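Local coordinates for N(G),N(G)-dimethylarginine dimethylaminohydrolase (PDB 1H70), which hydrolyses methylated arginines that inhibit nitric oxide synthase, turning dimethyl- and monomethyl-L-arginine into L-citrulline and the free amine, at residues V114-G117 with D118-M121; L70-R74 with C75-T79; V156-E159 with K160-H163. The protein carries 1 engineered substitution. All blocks are in the same frame, centred on the assembly; numbering follows the deposited sequence.

Contact 1 (V114-G117 with D118-M121); sequences VEAG and DIMM
Two backbone hydrogen bonds close the turn between Glu115 and Ile119. Asp118 N gives its hydrogen to Glu115 O at 3.0 Å, in a fairly straight bond (162° at the hydrogen). One residue on, Ile119 N reaches Ala116 O at 2.9 Å, but here the donor sits well above the carbonyl plane, 66° out of it, and so misses the lone-pair directions. Two successive i-to-i+3 bonds of this kind make a short 3-10 turn, which delivers the chain straight into strand 119-122. The turn belongs to the substrate site: Gly117 touches the bound citrulline, and Glu115 is a second-shell carboxylate behind two first-shell residues, His163 and Arg133. Its OE1 accepts from His163 NE2 and forms a salt bridge with Arg133, while OE2 takes the backbone N of Ala83.

The carboxylate of Asp118 is equally engaged, OD2 with Ser131 and Thr134 and OD1 with Leu164 N, so both buried acids are held by several bonds each; their nearest oxygens, Glu115 OE1 and Asp118 OD2, stay 5.7 Å apart.

The apolar contacts come from Val114, Ala116 and Ile119. Ile119 CD1 meets Val114 CG1 at 4.0 Å, the two side chains crossing at about a right angle. With CG1 anti to its own carbonyl carbon (chi1 -57°), Ile119 also brings CD1 near Ala116, 4.5 Å from its CB. Met142 of helix 136-148 packs against both Val114 and Ile119.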
# COMPACT_ATOMS: atom_id res chain seq x y z
N VAL A 114 4.02 3.86 -12.85
CA VAL A 114 4.32 3.58 -11.43
C VAL A 114 3.02 3.31 -10.68
O VAL A 114 2.05 4.01 -10.93
CB VAL A 114 4.97 4.77 -10.66
CG1 VAL A 114 5.07 4.49 -9.15
CG2 VAL A 114 6.39 5.07 -11.15
N GLU A 115 3.01 2.32 -9.80
CA GLU A 115 1.87 2.09 -8.90
C GLU A 115 2.53 2.06 -7.52
O GLU A 115 3.44 1.26 -7.30
CB GLU A 115 1.07 0.81 -9.19
CG GLU A 115 0.23 0.97 -10.45
CD GLU A 115 -0.49 -0.27 -10.92
OE1 GLU A 115 -0.63 -1.24 -10.14
OE2 GLU A 115 -0.93 -0.26 -12.09
N ALA A 116 2.06 2.93 -6.62
CA ALA A 116 2.70 3.10 -5.31
C ALA A 116 2.72 1.91 -4.37
O ALA A 116 3.43 1.94 -3.36
CB ALA A 116 2.18 4.37 -4.58
N GLY A 117 2.00 0.84 -4.69
CA GLY A 117 2.07 -0.39 -3.90
C GLY A 117 3.46 -1.01 -4.05
O GLY A 117 3.88 -1.86 -3.26
N ASP A 118 4.18 -0.57 -5.08
CA ASP A 118 5.54 -1.02 -5.34
C ASP A 118 6.56 -0.23 -4.53
O ASP A 118 7.76 -0.47 -4.63
CB ASP A 118 5.89 -0.85 -6.82
CG ASP A 118 5.51 -2.05 -7.67
OD1 ASP A 118 5.86 -3.19 -7.26
OD2 ASP A 118 4.89 -1.91 -8.76
N ILE A 119 6.07 0.73 -3.74
CA ILE A 119 6.96 1.60 -2.96
C ILE A 119 6.86 1.41 -1.46
O ILE A 119 5.79 1.55 -0.85
CB ILE A 119 6.73 3.09 -3.35
CG1 ILE A 119 6.95 3.27 -4.85
CG2 ILE A 119 7.75 4.01 -2.59
CD1 ILE A 119 6.56 4.65 -5.40
N MET A 120 8.01 1.14 -0.83
CA MET A 120 8.09 0.97 0.61
C MET A 120 8.96 2.06 1.27
O MET A 120 10.13 2.15 0.97
CB MET A 120 8.68 -0.40 0.95
CG MET A 120 8.66 -0.69 2.46
SD MET A 120 9.24 -2.33 2.91
CE MET A 120 10.94 -2.27 2.23
N MET A 121 8.36 2.88 2.13
CA MET A 121 9.04 3.99 2.80
C MET A 121 9.69 3.55 4.09
O MET A 121 9.00 3.04 5.00
CB MET A 121 8.02 5.08 3.12
CG MET A 121 8.56 6.25 3.93
SD MET A 121 7.33 7.60 4.15
CE MET A 121 6.36 6.87 5.48

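Contact 2 (L70-R74 with C75-T79); sequences LCTSR and CAIIT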
# COMPACT_ATOMS: atom_id res chain seq x y z
N LEU A 70 1.82 8.72 -4.18
CA LEU A 70 2.79 8.50 -3.11
C LEU A 70 2.82 9.79 -2.28
O LEU A 70 3.23 10.83 -2.78
CB LEU A 70 4.19 8.21 -3.64
CG LEU A 70 5.22 8.00 -2.53
CD1 LEU A 70 4.98 6.64 -1.85
CD2 LEU A 70 6.67 8.12 -3.10
N CYS A 71 2.40 9.71 -1.02
CA CYS A 71 2.43 10.88 -0.15
C CYS A 71 3.64 10.79 0.78
O CYS A 71 3.78 9.81 1.50
CB CYS A 71 1.18 10.90 0.71
SG CYS A 71 -0.28 11.02 -0.33
N THR A 72 4.49 11.81 0.77
CA THR A 72 5.64 11.84 1.67
C THR A 72 5.53 13.03 2.61
O THR A 72 4.53 13.74 2.61
CB THR A 72 6.98 11.91 0.89
OG1 THR A 72 7.19 13.26 0.43
CG2 THR A 72 6.93 11.04 -0.37
N SER A 73 6.54 13.27 3.45
CA SER A 73 6.49 14.42 4.35
C SER A 73 6.86 15.71 3.66
O SER A 73 6.71 16.79 4.24
CB SER A 73 7.50 14.21 5.49
OG SER A 73 8.77 13.96 4.91
N ARG A 74 7.35 15.62 2.43
CA ARG A 74 7.80 16.79 1.69
C ARG A 74 6.94 17.12 0.47
O ARG A 74 6.90 18.28 0.05
CB ARG A 74 9.23 16.59 1.19
CG ARG A 74 10.21 16.03 2.22
CD ARG A 74 11.07 17.07 2.91
NE ARG A 74 11.83 16.47 4.00
CZ ARG A 74 13.07 16.00 3.93
NH1 ARG A 74 13.77 16.04 2.81
NH2 ARG A 74 13.63 15.48 5.02
N CYS A 75 6.31 16.12 -0.14
CA CYS A 75 5.50 16.31 -1.33
C CYS A 75 4.65 15.09 -1.62
O CYS A 75 4.81 14.05 -0.97
CB CYS A 75 6.38 16.55 -2.56
SG CYS A 75 7.39 15.11 -2.99
N ALA A 76 3.76 15.22 -2.60
CA ALA A 76 2.95 14.10 -3.07
C ALA A 76 3.27 13.96 -4.56
O ALA A 76 3.41 14.95 -5.28
CB ALA A 76 1.47 14.31 -2.87
N ILE A 77 3.37 12.71 -5.00
CA ILE A 77 3.65 12.42 -6.39
C ILE A 77 2.52 11.57 -6.92
O ILE A 77 2.33 10.44 -6.46
CB ILE A 77 4.97 11.60 -6.53
CG1 ILE A 77 6.14 12.27 -5.82
CG2 ILE A 77 5.34 11.41 -7.99
CD1 ILE A 77 6.44 11.69 -4.41
N ILE A 78 1.77 12.11 -7.88
CA ILE A 78 0.71 11.36 -8.52
C ILE A 78 1.41 10.38 -9.44
O ILE A 78 2.31 10.77 -10.18
CB ILE A 78 -0.18 12.29 -9.35
CG1 ILE A 78 -0.78 13.38 -8.47
CG2 ILE A 78 -1.31 11.53 -10.05
CD1 ILE A 78 -1.64 12.89 -7.35
N THR A 79 1.02 9.12 -9.37
CA THR A 79 1.70 8.11 -10.16
C THR A 79 1.10 7.98 -11.56
O THR A 79 0.45 8.90 -12.07
CB THR A 79 1.69 6.77 -9.40
OG1 THR A 79 0.34 6.30 -9.26
CG2 THR A 79 2.26 6.92 -7.97
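Leu70 and Ile77 form an antiparallel hydrogen-bonded pair in which each backbone N-H is spent on the other's carbonyl: Leu70 N to Ile77 O and Ile77 N to Leu70 O, both 2.9 Å and nearly straight. Leu70 O has a further, softer neighbour in the CA-H of Ala76, at 3.3 Å from Ala76 CA. Cys71 and Ala76 make the adjoining non-hydrogen-bonded pair.

Nearer the bend, Cys75 O takes two donors from one residue. Thr72 N approaches it at 2.9 Å, nearly in line with the carbonyl bond, and Thr72 OG1 donates from a more angled position, also at 2.9 Å. The same hydroxyl accepts from Arg74 N at 3.1 Å, which makes an ST turn. Chi1 of 78° sets OG1 between the backbone N and carbonyl carbon of Thr72, from where it can serve both partners. The guanidinium of Arg74 leads away from the bend, and NH1 bonds to His149 O; Thr79 OG1 pairs with Asp67 O.

On the face carrying Leu70 and Ile77, the two side chains lie alongside each other, pointing the same way, with Leu70 CD2 3.8 Å from Ile77 CD1. Met142 of helix 136-148 packs against both, and Ile145 against Ile77.

This is the beta hairpin of strands 69-71 and 76-78. With one hydroxyl both donating across the bend and accepting within it, the turn is pinned by side-chain as well as backbone bonds.

Contact 3 (V156-E159 with K160-H163); sequences VRLE and KVLH. With CIR (citrulline), chain B.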
# COMPACT_ATOMS: atom_id res chain seq x y z
N VAL A 156 14.25 -2.25 -6.43
CA VAL A 156 14.32 -3.63 -5.98
C VAL A 156 13.75 -4.50 -7.09
O VAL A 156 12.65 -4.24 -7.58
CB VAL A 156 13.47 -3.86 -4.69
CG1 VAL A 156 13.49 -5.34 -4.30
CG2 VAL A 156 14.02 -3.01 -3.54
N ARG A 157 14.48 -5.54 -7.50
CA ARG A 157 14.01 -6.40 -8.58
C ARG A 157 13.05 -7.45 -8.02
O ARG A 157 13.30 -7.97 -6.93
CB ARG A 157 15.22 -7.06 -9.25
CG ARG A 157 16.33 -6.08 -9.64
CD ARG A 157 15.90 -4.97 -10.63
NE ARG A 157 16.92 -3.92 -10.66
CZ ARG A 157 17.02 -2.92 -11.50
NH1 ARG A 157 16.15 -2.74 -12.49
NH2 ARG A 157 18.01 -2.05 -11.35
N LEU A 158 11.96 -7.77 -8.73
CA LEU A 158 11.03 -8.80 -8.25
C LEU A 158 10.43 -9.57 -9.42
O LEU A 158 10.41 -9.10 -10.54
CB LEU A 158 9.91 -8.24 -7.35
CG LEU A 158 8.97 -7.21 -7.99
CD1 LEU A 158 7.82 -7.88 -8.72
CD2 LEU A 158 8.44 -6.22 -6.94
N GLU A 159 9.95 -10.78 -9.17
CA GLU A 159 9.38 -11.54 -10.27
C GLU A 159 8.11 -12.28 -9.90
O GLU A 159 7.27 -12.53 -10.77
CB GLU A 159 10.38 -12.56 -10.84
CG GLU A 159 11.57 -12.03 -11.64
CD GLU A 159 11.23 -11.15 -12.85
OE1 GLU A 159 10.38 -11.54 -13.68
OE2 GLU A 159 11.82 -10.05 -13.00
N LYS A 160 7.97 -12.63 -8.63
CA LYS A 160 6.85 -13.44 -8.15
C LYS A 160 5.60 -12.79 -7.55
O LYS A 160 4.64 -13.52 -7.22
CB LYS A 160 7.38 -14.49 -7.15
CG LYS A 160 8.25 -15.58 -7.80
CD LYS A 160 8.96 -16.39 -6.71
CE LYS A 160 9.70 -17.57 -7.32
NZ LYS A 160 10.41 -18.38 -6.24
N VAL A 161 5.59 -11.49 -7.34
CA VAL A 161 4.41 -10.82 -6.76
C VAL A 161 3.90 -9.66 -7.61
O VAL A 161 4.60 -9.18 -8.49
CB VAL A 161 4.68 -10.28 -5.35
CG1 VAL A 161 4.73 -11.43 -4.34
CG2 VAL A 161 6.00 -9.49 -5.33
N LEU A 162 2.66 -9.24 -7.34
CA LEU A 162 2.06 -8.14 -8.09
C LEU A 162 2.79 -6.84 -7.83
O LEU A 162 3.13 -6.14 -8.75
CB LEU A 162 0.58 -7.98 -7.71
CG LEU A 162 -0.16 -6.87 -8.45
CD1 LEU A 162 -0.23 -7.16 -9.95
CD2 LEU A 162 -1.57 -6.69 -7.84
N HIS A 163 3.04 -6.51 -6.57
CA HIS A 163 3.76 -5.30 -6.21
C HIS A 163 4.72 -5.68 -5.09
O HIS A 163 4.51 -6.66 -4.39
CB HIS A 163 2.88 -4.20 -5.58
CG HIS A 163 1.82 -3.62 -6.47
ND1 HIS A 163 0.49 -3.94 -6.35
CD2 HIS A 163 1.91 -2.74 -7.48
CE1 HIS A 163 -0.20 -3.29 -7.27
NE2 HIS A 163 0.63 -2.53 -7.95
C CIR B . -5.10 -4.59 -9.05
O CIR B . -4.53 -3.51 -9.41
OXT CIR B . -4.88 -5.68 -9.71
CA CIR B . -5.97 -4.60 -7.83
N CIR B . -7.02 -5.64 -7.97
C3 CIR B . -5.11 -4.87 -6.57
C4 CIR B . -4.19 -3.66 -6.31
C5 CIR B . -3.31 -3.94 -5.11
N6 CIR B . -2.47 -2.78 -4.78
C7 CIR B . -1.73 -2.66 -3.70
O7 CIR B . -1.67 -3.54 -2.82
N8 CIR B . -1.01 -1.54 -3.54
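Leu158 leans across the bend onto Val161 and the backbone of His163. From CB the chain turns at once: chi1 of 61° puts CG between the backbone N and the carbonyl carbon, and from CG the two methyls part. CD1 lies against Val161, 3.5 Å from its carbonyl O and 4.2 Å from its CG2, the side chains crossing at about a right angle. Leu158 CD2 goes further along the segment and meets His163 C at 4.2 Å.

The contact is a loop leaving strand 152-157 and turning back into the active site, which lies at the centre of the five-bladed alpha/beta propeller of the guanidino-group-modifying enzymes; His163 is the probable proton donor. At the outer end of the bend, Glu181 receives the backbone N-H groups of both Glu159 and Lys160, one on each carboxylate oxygen.

The imidazole lies beside the citrulline, with His163 CE1 3.4 Å from the ligand's N6 and the ring turned obliquely to that atom. Leu162 CD2 also borders the ligand, 3.9 Å from citrulline OXT and 4.2 Å from its C3. Ser250, an engineered replacement for the probable nucleophile, hydrogen-bonds citrulline through OG.

In the fold
Going along the chain from the N terminus, contact 2 comes first and closes the hairpin of strands 69-71 and 76-78. Contact 1 then turns the loop after strand 105-107 into strand 119-122, and contact 3 bends the chain after strand 152-157 back toward the ligand. The three run in series; none nests in or crosses another. Contact 1 sits between the others: Val114 O packs on Thr79 CB and Ile119 CG2 on Leu70 CD1, while Gly117 O lies against His163 CB. Contacts 1 and 3 reach the same three-stranded sheet. Contacts 2 and 3 do not touch, their nearest atoms being about 9 Å apart.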